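Local atomic coordinates of ornithine decarboxylase (Entamoeba histolytica, PDB entry 4AIB), a protein that probably catalyses the pyridoxal phosphate-dependent decarboxylation of L-ornithine to putrescine, working as a homodimer whose active sites draw residues from both subunits. Residues A39-R51 against F226-E240. Residues are numbered along the deposited sequence; the frame is centred on the assembly and turned at random.
Sequences AVERWKKNMPTVR and FSQVAPFEEFAATIE
Arg42 runs alongside Phe232 to Glu233, CG anti to the backbone N and the chain extended to NE, which carries the guanidinium out to the carboxylate. From CB outward, CG lies 4.0 Å from Phe232 CE2, CD stays 4.0 Å from both Phe232 CD2 and Glu233 OE2, and NE donates to Glu233 OE2 at 2.8 Å. NH2 donates to the same oxygen and also nears Phe232 CB, so OE2 takes two bonds at the guanidinium edge bearing NE. NE meets OE2 on its syn side, and NH2 takes the anti lone pair of that oxygen; guanidinium and carboxylate are nearly coplanar. CZ lies near Phe232 CD2, which sits over one guanidinium face, but the planes are 64° apart, too steep for a stack. Glu233 OE1 accepts from Asn46 ND2 at 3.0 Å, approached from above the carboxylate plane.

Deeper in, Trp43 points its edge at the face of Phe226, CH2 over the ring centre: T-shaped, centroids 4.8 Å apart, planes at 76°. Tyr261 adjoins both rings. Met47 CG lies 3.5 Å from Ala236 CB, and its CE reaches Ile239. At the far end Thr49 OG1 donates to Glu240 OE2, 2.6 Å away.

The axes of 39-46 and 232-240 approach to 10.0 Å, crossing at -39°. Each helix leads into a strand, 50-55 or 253-256, adjacent and parallel, as expected of neighbouring outer helices in the pyridoxal-binding TIM-like barrel.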
loop_
_atom_site.group_PDB
_atom_site.type_symbol
_atom_site.label_atom_id
_atom_site.label_comp_id
_atom_site.label_asym_id
_atom_site.label_seq_id
_atom_site.Cartn_x
_atom_site.Cartn_y
_atom_site.Cartn_z
ATOM N N ALA A 39 7.709 -16.252 21.466
ATOM C CA ALA A 39 7.801 -16.738 20.091
ATOM C C ALA A 39 9.218 -17.195 19.742
ATOM O O ALA A 39 9.398 -18.146 18.978
ATOM C CB ALA A 39 7.330 -15.668 19.116
ATOM N N VAL A 40 10.213 -16.512 20.307
ATOM C CA VAL A 40 11.623 -16.824 20.062
ATOM C C VAL A 40 12.049 -18.101 20.793
ATOM O O VAL A 40 12.649 -18.993 20.187
ATOM C CB VAL A 40 12.551 -15.640 20.437
ATOM C CG1 VAL A 40 14.017 -16.016 20.273
ATOM C CG2 VAL A 40 12.231 -14.420 19.586
ATOM N N GLU A 41 11.730 -18.190 22.084
ATOM C CA GLU A 41 12.075 -19.370 22.885
ATOM C C GLU A 41 11.283 -20.616 22.469
ATOM O O GLU A 41 11.711 -21.740 22.730
ATOM C CB GLU A 41 11.933 -19.095 24.391
ATOM C CG GLU A 41 10.521 -18.788 24.874
ATOM C CD GLU A 41 10.412 -18.743 26.389
ATOM O OE1 GLU A 41 10.740 -19.757 27.044
ATOM O OE2 GLU A 41 9.986 -17.698 26.927
ATOM N N ARG A 42 10.138 -20.401 21.824
ATOM C CA ARG A 42 9.345 -21.481 21.233
ATOM C C ARG A 42 10.044 -22.023 19.986
ATOM O O ARG A 42 10.036 -23.230 19.736
ATOM C CB ARG A 42 7.946 -20.974 20.874
ATOM C CG ARG A 42 6.971 -22.037 20.391
ATOM C CD ARG A 42 5.739 -21.392 19.774
ATOM N NE ARG A 42 4.762 -22.381 19.322
ATOM C CZ ARG A 42 3.664 -22.096 18.625
ATOM N NH1 ARG A 42 3.384 -20.844 18.283
ATOM N NH2 ARG A 42 2.841 -23.073 18.266
ATOM N N TRP A 43 10.643 -21.117 19.212
ATOM C CA TRP A 43 11.384 -21.473 18.003
ATOM C C TRP A 43 12.666 -22.191 18.327
ATOM O O TRP A 43 12.975 -23.217 17.718
ATOM C CB TRP A 43 11.670 -20.224 17.169
ATOM C CG TRP A 43 12.441 -20.496 15.896
ATOM C CD1 TRP A 43 13.797 -20.797 15.769
ATOM C CD2 TRP A 43 11.924 -20.492 14.520
ATOM N NE1 TRP A 43 14.138 -20.980 14.454
ATOM C CE2 TRP A 43 13.066 -20.810 13.653
ATOM C CE3 TRP A 43 10.679 -20.266 13.941
ATOM C CZ2 TRP A 43 12.943 -20.893 12.274
ATOM C CZ3 TRP A 43 10.568 -20.353 12.546
ATOM C CH2 TRP A 43 11.674 -20.659 11.736
ATOM N N LYS A 44 13.419 -21.652 19.285
ATOM C CA LYS A 44 14.706 -22.222 19.696
ATOM C C LYS A 44 14.566 -23.610 20.323
ATOM O O LYS A 44 15.499 -24.415 20.277
ATOM C CB LYS A 44 15.427 -21.284 20.670
ATOM C CG LYS A 44 16.058 -20.063 20.019
ATOM C CD LYS A 44 16.891 -19.278 21.019
ATOM C CE LYS A 44 17.589 -18.094 20.366
ATOM N NZ LYS A 44 18.698 -18.507 19.460
ATOM N N LYS A 45 13.401 -23.876 20.908
ATOM C CA LYS A 45 13.114 -25.152 21.557
ATOM C C LYS A 45 12.759 -26.234 20.535
ATOM O O LYS A 45 13.205 -27.377 20.651
ATOM C CB LYS A 45 11.978 -24.982 22.571
ATOM C CG LYS A 45 11.683 -26.209 23.419
ATOM C CD LYS A 45 10.514 -25.950 24.355
ATOM C CE LYS A 45 10.052 -27.225 25.042
ATOM N NZ LYS A 45 9.384 -28.164 24.098
ATOM N N ASN A 46 11.958 -25.864 19.540
ATOM C CA ASN A 46 11.484 -26.816 18.537
ATOM C C ASN A 46 12.404 -26.973 17.327
ATOM O O ASN A 46 12.480 -28.055 16.739
ATOM C CB ASN A 46 10.055 -26.479 18.110
ATOM C CG ASN A 46 9.020 -27.011 19.083
ATOM O OD1 ASN A 46 8.813 -28.221 19.187
ATOM N ND2 ASN A 46 8.362 -26.106 19.800
ATOM N N MET A 47 13.097 -25.896 16.962
ATOM C CA MET A 47 14.092 -25.928 15.886
ATOM C C MET A 47 15.463 -25.470 16.396
ATOM O O MET A 47 15.838 -24.307 16.215
ATOM C CB MET A 47 13.642 -25.071 14.696
ATOM C CG MET A 47 12.429 -25.616 13.959
ATOM S SD MET A 47 11.866 -24.563 12.608
ATOM C CE MET A 47 12.976 -25.064 11.295
ATOM N N PRO A 48 16.214 -26.383 17.045
ATOM C CA PRO A 48 17.516 -26.036 17.619
ATOM C C PRO A 48 18.618 -25.833 16.579
ATOM O O PRO A 48 19.511 -25.010 16.791
ATOM C CB PRO A 48 17.848 -27.249 18.507
ATOM C CG PRO A 48 16.573 -28.012 18.646
ATOM C CD PRO A 48 15.843 -27.772 17.363
ATOM N N THR A 49 18.553 -26.570 15.471
ATOM C CA THR A 49 19.607 -26.523 14.451
ATOM C C THR A 49 19.394 -25.436 13.390
ATOM O O THR A 49 20.293 -25.162 12.588
ATOM C CB THR A 49 19.804 -27.892 13.759
ATOM O OG1 THR A 49 18.564 -28.336 13.196
ATOM C CG2 THR A 49 20.317 -28.933 14.752
ATOM N N VAL A 50 18.215 -24.818 13.394
ATOM C CA VAL A 50 17.898 -23.754 12.439
ATOM C C VAL A 50 17.773 -22.402 13.146
ATOM O O VAL A 50 16.835 -22.173 13.914
ATOM C CB VAL A 50 16.616 -24.061 11.625
ATOM C CG1 VAL A 50 16.374 -22.986 10.575
ATOM C CG2 VAL A 50 16.713 -25.429 10.963
ATOM N N ARG A 51 18.733 -21.518 12.880
ATOM C CA ARG A 51 18.746 -20.176 13.457
ATOM C C ARG A 51 17.818 -19.243 12.676
ATOM O O ARG A 51 17.936 -19.138 11.451
ATOM C CB ARG A 51 20.171 -19.611 13.482
ATOM C CG ARG A 51 20.287 -18.255 14.164
ATOM C CD ARG A 51 21.613 -17.579 13.866
ATOM N NE ARG A 51 21.610 -16.184 14.306
ATOM C CZ ARG A 51 22.658 -15.366 14.247
ATOM N NH1 ARG A 51 23.820 -15.789 13.765
ATOM N NH2 ARG A 51 22.542 -14.116 14.676
ATOM N N PHE A 226 6.083 -19.363 7.671
ATOM C CA PHE A 226 5.784 -20.066 8.917
ATOM C C PHE A 226 4.481 -19.561 9.531
ATOM O O PHE A 226 3.906 -18.574 9.060
ATOM C CB PHE A 226 6.948 -19.936 9.905
ATOM C CG PHE A 226 8.203 -20.627 9.453
ATOM C CD1 PHE A 226 8.398 -21.982 9.707
ATOM C CD2 PHE A 226 9.189 -19.926 8.766
ATOM C CE1 PHE A 226 9.554 -22.622 9.286
ATOM C CE2 PHE A 226 10.346 -20.562 8.344
ATOM C CZ PHE A 226 10.528 -21.911 8.603
ATOM N N SER A 227 4.023 -20.247 10.579
ATOM C CA SER A 227 2.707 -20.010 11.192
ATOM C C SER A 227 1.559 -20.120 10.176
ATOM O O SER A 227 0.455 -19.623 10.408
ATOM C CB SER A 227 2.665 -18.673 11.954
ATOM O OG SER A 227 2.608 -17.565 11.071
ATOM N N GLN A 228 1.844 -20.771 9.048
ATOM C CA GLN A 228 0.837 -21.088 8.044
ATOM C C GLN A 228 0.613 -22.599 8.024
ATOM O O GLN A 228 -0.360 -23.091 7.446
ATOM C CB GLN A 228 1.259 -20.572 6.667
ATOM C CG GLN A 228 0.095 -20.119 5.794
ATOM C CD GLN A 228 -0.689 -18.962 6.396
ATOM O OE1 GLN A 228 -1.898 -19.063 6.607
ATOM N NE2 GLN A 228 -0.002 -17.860 6.682
ATOM N N VAL A 229 1.537 -23.321 8.654
ATOM C CA VAL A 229 1.346 -24.723 9.002
ATOM C C VAL A 229 1.068 -24.754 10.508
ATOM O O VAL A 229 1.987 -24.646 11.325
ATOM C CB VAL A 229 2.572 -25.591 8.636
ATOM C CG1 VAL A 229 2.248 -27.068 8.817
ATOM C CG2 VAL A 229 3.014 -25.326 7.204
ATOM N N ALA A 230 -0.212 -24.895 10.852
ATOM C CA ALA A 230 -0.734 -24.611 12.201
ATOM C C ALA A 230 -0.085 -25.312 13.402
ATOM O O ALA A 230 0.261 -24.639 14.376
ATOM C CB ALA A 230 -2.247 -24.790 12.241
ATOM N N PRO A 231 0.071 -26.654 13.355
ATOM C CA PRO A 231 0.574 -27.322 14.558
ATOM C C PRO A 231 2.085 -27.166 14.726
ATOM O O PRO A 231 2.777 -28.146 15.003
ATOM C CB PRO A 231 0.202 -28.800 14.330
ATOM C CG PRO A 231 -0.513 -28.862 13.018
ATOM C CD PRO A 231 -0.158 -27.620 12.269
ATOM N N PHE A 232 2.564 -25.927 14.576
ATOM C CA PHE A 232 3.987 -25.543 14.618
ATOM C C PHE A 232 4.951 -26.510 15.311
ATOM O O PHE A 232 6.022 -26.805 14.776
ATOM C CB PHE A 232 4.132 -24.132 15.208
ATOM C CG PHE A 232 5.552 -23.643 15.282
ATOM C CD1 PHE A 232 6.206 -23.185 14.143
ATOM C CD2 PHE A 232 6.234 -23.631 16.495
ATOM C CE1 PHE A 232 7.516 -22.733 14.211
ATOM C CE2 PHE A 232 7.543 -23.180 16.569
ATOM C CZ PHE A 232 8.185 -22.730 15.425
ATOM N N GLU A 233 4.572 -26.980 16.499
ATOM C CA GLU A 233 5.361 -27.953 17.261
ATOM C C GLU A 233 5.679 -29.189 16.415
ATOM O O GLU A 233 6.799 -29.706 16.447
ATOM C CB GLU A 233 4.622 -28.378 18.539
ATOM C CG GLU A 233 3.752 -27.305 19.188
ATOM C CD GLU A 233 4.545 -26.223 19.904
ATOM O OE1 GLU A 233 5.530 -26.550 20.598
ATOM O OE2 GLU A 233 4.167 -25.039 19.785
ATOM N N GLU A 234 4.683 -29.645 15.657
ATOM C CA GLU A 234 4.808 -30.799 14.769
ATOM C C GLU A 234 5.529 -30.451 13.466
ATOM O O GLU A 234 6.340 -31.238 12.973
ATOM C CB GLU A 234 3.428 -31.382 14.453
ATOM C CG GLU A 234 2.685 -31.940 15.657
ATOM C CD GLU A 234 1.466 -32.760 15.273
ATOM O OE1 GLU A 234 0.754 -32.384 14.317
ATOM O OE2 GLU A 234 1.218 -33.785 15.941
ATOM N N PHE A 235 5.220 -29.279 12.913
ATOM C CA PHE A 235 5.839 -28.803 11.674
ATOM C C PHE A 235 7.339 -28.581 11.848
ATOM O O PHE A 235 8.121 -28.832 10.929
ATOM C CB PHE A 235 5.149 -27.522 11.187
ATOM C CG PHE A 235 5.744 -26.937 9.931
ATOM C CD1 PHE A 235 5.855 -27.696 8.769
ATOM C CD2 PHE A 235 6.175 -25.615 9.906
ATOM C CE1 PHE A 235 6.397 -27.153 7.613
ATOM C CE2 PHE A 235 6.716 -25.065 8.753
ATOM C CZ PHE A 235 6.827 -25.835 7.607
ATOM N N ALA A 236 7.729 -28.118 13.034
ATOM C CA ALA A 236 9.133 -27.915 13.379
ATOM C C ALA A 236 9.848 -29.243 13.600
ATOM O O ALA A 236 11.050 -29.355 13.355
ATOM C CB ALA A 236 9.249 -27.039 14.614
ATOM N N ALA A 237 9.100 -30.242 14.065
ATOM C CA ALA A 237 9.636 -31.583 14.282
ATOM C C ALA A 237 9.933 -32.293 12.963
ATOM O O ALA A 237 10.898 -33.051 12.874
ATOM C CB ALA A 237 8.683 -32.408 15.134
ATOM N N THR A 238 9.109 -32.037 11.947
ATOM C CA THR A 238 9.282 -32.650 10.626
ATOM C C THR A 238 10.494 -32.088 9.885
ATOM O O THR A 238 11.245 -32.843 9.265
ATOM C CB THR A 238 8.031 -32.504 9.734
ATOM O OG1 THR A 238 7.661 -31.124 9.639
ATOM C CG2 THR A 238 6.864 -33.306 10.295
ATOM N N ILE A 239 10.672 -30.769 9.948
ATOM C CA ILE A 239 11.831 -30.106 9.344
ATOM C C ILE A 239 13.113 -30.574 10.035
ATOM O O ILE A 239 14.113 -30.856 9.375
ATOM C CB ILE A 239 11.723 -28.563 9.411
ATOM C CG1 ILE A 239 10.430 -28.080 8.745
ATOM C CG2 ILE A 239 12.927 -27.904 8.745
ATOM C CD1 ILE A 239 10.038 -26.663 9.113
ATOM N N GLU A 240 13.057 -30.667 11.363
ATOM C CA GLU A 240 14.182 -31.113 12.185
ATOM C C GLU A 240 14.589 -32.555 11.879
ATOM O O GLU A 240 15.778 -32.883 11.875
ATOM C CB GLU A 240 13.834 -30.968 13.671
ATOM C CG GLU A 240 15.018 -31.047 14.622
ATOM C CD GLU A 240 15.993 -29.896 14.453
ATOM O OE1 GLU A 240 15.549 -28.752 14.212
ATOM O OE2 GLU A 240 17.212 -30.142 14.570
#